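Agrin (Gallus gallus, PDB 1PZ7) probably organises acetylcholine receptors at the neuromuscular junction through this laminin G-like domain, whose activity is modulated by alternative splicing and calcium binding. Local coordinates at residues Thr58-Leu64 against Ala167-Ile173. Residues are numbered along the deposited sequence; the frame is centred on the assembly and turned at random.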
loop_
_atom_site.group_PDB
_atom_site.type_symbol
_atom_site.label_atom_id
_atom_site.label_comp_id
_atom_site.label_asym_id
_atom_site.label_seq_id
_atom_site.Cartn_x
_atom_site.Cartn_y
_atom_site.Cartn_z
ATOM N N THR A 58 10.755 8.683 5.725
ATOM C CA THR A 58 9.967 9.846 5.368
ATOM C C THR A 58 9.860 10.881 6.474
ATOM O O THR A 58 10.079 10.582 7.646
ATOM C CB THR A 58 8.544 9.370 4.981
ATOM O OG1 THR A 58 7.773 10.463 4.470
ATOM C CG2 THR A 58 7.771 8.889 6.211
ATOM N N GLU A 59 9.527 12.102 6.066
ATOM C CA GLU A 59 9.220 13.197 6.984
ATOM C C GLU A 59 7.749 13.567 6.845
ATOM O O GLU A 59 7.264 14.481 7.504
ATOM C CB GLU A 59 10.054 14.432 6.660
ATOM C CG GLU A 59 11.552 14.252 6.792
ATOM C CD GLU A 59 12.313 15.472 6.313
ATOM O OE1 GLU A 59 12.400 15.683 5.085
ATOM O OE2 GLU A 59 12.814 16.230 7.160
ATOM N N ALA A 60 7.043 12.865 5.964
ATOM C CA ALA A 60 5.649 13.162 5.676
ATOM C C ALA A 60 4.704 12.814 6.814
ATOM O O ALA A 60 4.856 11.776 7.457
ATOM C CB ALA A 60 5.214 12.429 4.402
ATOM N N THR A 61 3.726 13.688 7.045
ATOM C CA THR A 61 2.673 13.419 8.017
ATOM C C THR A 61 1.385 13.019 7.296
ATOM O O THR A 61 0.414 12.622 7.937
ATOM C CB THR A 61 2.403 14.632 8.920
ATOM O OG1 THR A 61 2.140 15.790 8.118
ATOM C CG2 THR A 61 3.630 14.976 9.760
ATOM N N GLN A 62 1.371 13.155 5.969
ATOM C CA GLN A 62 0.228 12.748 5.149
ATOM C C GLN A 62 0.759 12.189 3.836
ATOM O O GLN A 62 1.629 12.785 3.218
ATOM C CB GLN A 62 -0.690 13.932 4.824
ATOM C CG GLN A 62 -0.959 14.903 5.972
ATOM C CD GLN A 62 -1.978 14.413 6.986
ATOM O OE1 GLN A 62 -2.237 15.094 7.984
ATOM N NE2 GLN A 62 -2.556 13.248 6.743
ATOM N N GLY A 63 0.245 11.046 3.402
ATOM C CA GLY A 63 0.675 10.503 2.129
ATOM C C GLY A 63 0.209 9.095 1.859
ATOM O O GLY A 63 0.155 8.270 2.761
ATOM N N LEU A 64 -0.122 8.825 0.602
ATOM C CA LEU A 64 -0.526 7.492 0.189
ATOM C C LEU A 64 0.715 6.648 -0.084
ATOM O O LEU A 64 1.548 7.003 -0.916
ATOM C CB LEU A 64 -1.405 7.573 -1.057
ATOM C CG LEU A 64 -1.914 6.243 -1.617
ATOM C CD1 LEU A 64 -2.747 5.488 -0.583
ATOM C CD2 LEU A 64 -2.732 6.501 -2.854
ATOM N N ALA A 167 -5.003 12.443 3.063
ATOM C CA ALA A 167 -3.754 11.710 2.865
ATOM C C ALA A 167 -3.815 10.780 1.660
ATOM O O ALA A 167 -2.817 10.571 0.968
ATOM C CB ALA A 167 -3.419 10.910 4.113
ATOM N N TYR A 168 -4.988 10.216 1.400
ATOM C CA TYR A 168 -5.140 9.272 0.297
ATOM C C TYR A 168 -5.029 9.928 -1.088
ATOM O O TYR A 168 -4.804 9.231 -2.081
ATOM C CB TYR A 168 -6.444 8.490 0.459
ATOM C CG TYR A 168 -6.380 7.580 1.658
ATOM C CD1 TYR A 168 -6.685 8.054 2.929
ATOM C CD2 TYR A 168 -5.966 6.264 1.534
ATOM C CE1 TYR A 168 -6.603 7.232 4.033
ATOM C CE2 TYR A 168 -5.879 5.435 2.627
ATOM C CZ TYR A 168 -6.199 5.922 3.883
ATOM O OH TYR A 168 -6.107 5.096 4.977
ATOM N N SER A 169 -5.148 11.254 -1.148
ATOM C CA SER A 169 -5.008 11.992 -2.407
ATOM C C SER A 169 -3.680 12.732 -2.441
ATOM O O SER A 169 -3.432 13.551 -3.323
ATOM C CB SER A 169 -6.144 13.003 -2.569
ATOM O OG SER A 169 -7.408 12.371 -2.493
ATOM N N THR A 170 -2.831 12.437 -1.465
ATOM C CA THR A 170 -1.550 13.095 -1.318
ATOM C C THR A 170 -0.423 12.159 -1.714
ATOM O O THR A 170 -0.280 11.087 -1.150
ATOM C CB THR A 170 -1.369 13.513 0.149
ATOM O OG1 THR A 170 -2.456 14.362 0.550
ATOM C CG2 THR A 170 -0.117 14.361 0.327
ATOM N N GLY A 171 0.385 12.566 -2.683
ATOM C CA GLY A 171 1.508 11.754 -3.105
ATOM C C GLY A 171 2.522 11.602 -1.991
ATOM O O GLY A 171 2.808 12.551 -1.270
ATOM N N PHE A 172 3.055 10.396 -1.843
ATOM C CA PHE A 172 4.058 10.119 -0.832
ATOM C C PHE A 172 5.355 10.845 -1.154
ATOM O O PHE A 172 5.802 10.852 -2.299
ATOM C CB PHE A 172 4.338 8.620 -0.777
ATOM C CG PHE A 172 5.445 8.240 0.158
ATOM C CD1 PHE A 172 6.614 7.692 -0.328
ATOM C CD2 PHE A 172 5.311 8.405 1.524
ATOM C CE1 PHE A 172 7.639 7.325 0.528
ATOM C CE2 PHE A 172 6.332 8.044 2.387
ATOM C CZ PHE A 172 7.499 7.501 1.884
ATOM N N ILE A 173 5.953 11.465 -0.143
ATOM C CA ILE A 173 7.275 12.063 -0.294
ATOM C C ILE A 173 8.194 11.328 0.669
ATOM O O ILE A 173 7.981 11.348 1.884
ATOM C CB ILE A 173 7.276 13.567 0.010
ATOM C CG1 ILE A 173 6.373 14.299 -0.984
ATOM C CG2 ILE A 173 8.715 14.102 -0.050
ATOM C CD1 ILE A 173 6.201 15.777 -0.702
HETATM O O HOH W 1 9.191 13.225 3.396
HETATM O O HOH W 2 3.651 12.705 1.399
#
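Leu64 N donates a nearly straight hydrogen bond to Thr170 O (2.9 Å, 169° at the hydrogen), and the backbones close to 4.5 Å between the CA atoms of Gly63 and Phe172. Glycine suits position 63 twice over: at its extended backbone angles a side chain would run into the carbonyl of Gln62, and Phe172 CA already crowds the place a CB would take. Gly63 CA also makes a C-H...O contact with Thr170 O. Further along, Thr58 OG1 is swung anti to the backbone N (chi1 -173°), where it donates to Ile173 O at 2.7 Å, in the carbonyl plane, and accepts from Ala60 N at 2.9 Å. This second bond makes an ST turn, so one buried hydroxyl both shapes the bend and ties it to the backbone of 167-173. In the laminin G beta sandwich, this bend carries the chain from strand 45-58 of one sheet into strand 63-68 of the other, and 167-173 runs beside it on the way to strand 175-181. Water is built into the seam: one molecule joins Glu59 N to Ile173 O, and another donates to both Gln62 O and Gly171 O. The buried phenyl ring of Phe172 lays its CE2 corner against Thr58 CB (3.7 Å), while Phe172 CB packs beside Leu64 O. Leu64 forks over the 3-10 segment: CD1 meets Tyr168 CD2 at 3.9 Å, the two side chains crossing at about a right angle, and CD2 rests by Tyr168 O. The tyrosine's hydroxyl hydrogen-bonds Gln88. The short methyl of Ala167 lets the 3-10 segment lie close to the strand, with Ala167 CB 3.7 Å from Gly63 N.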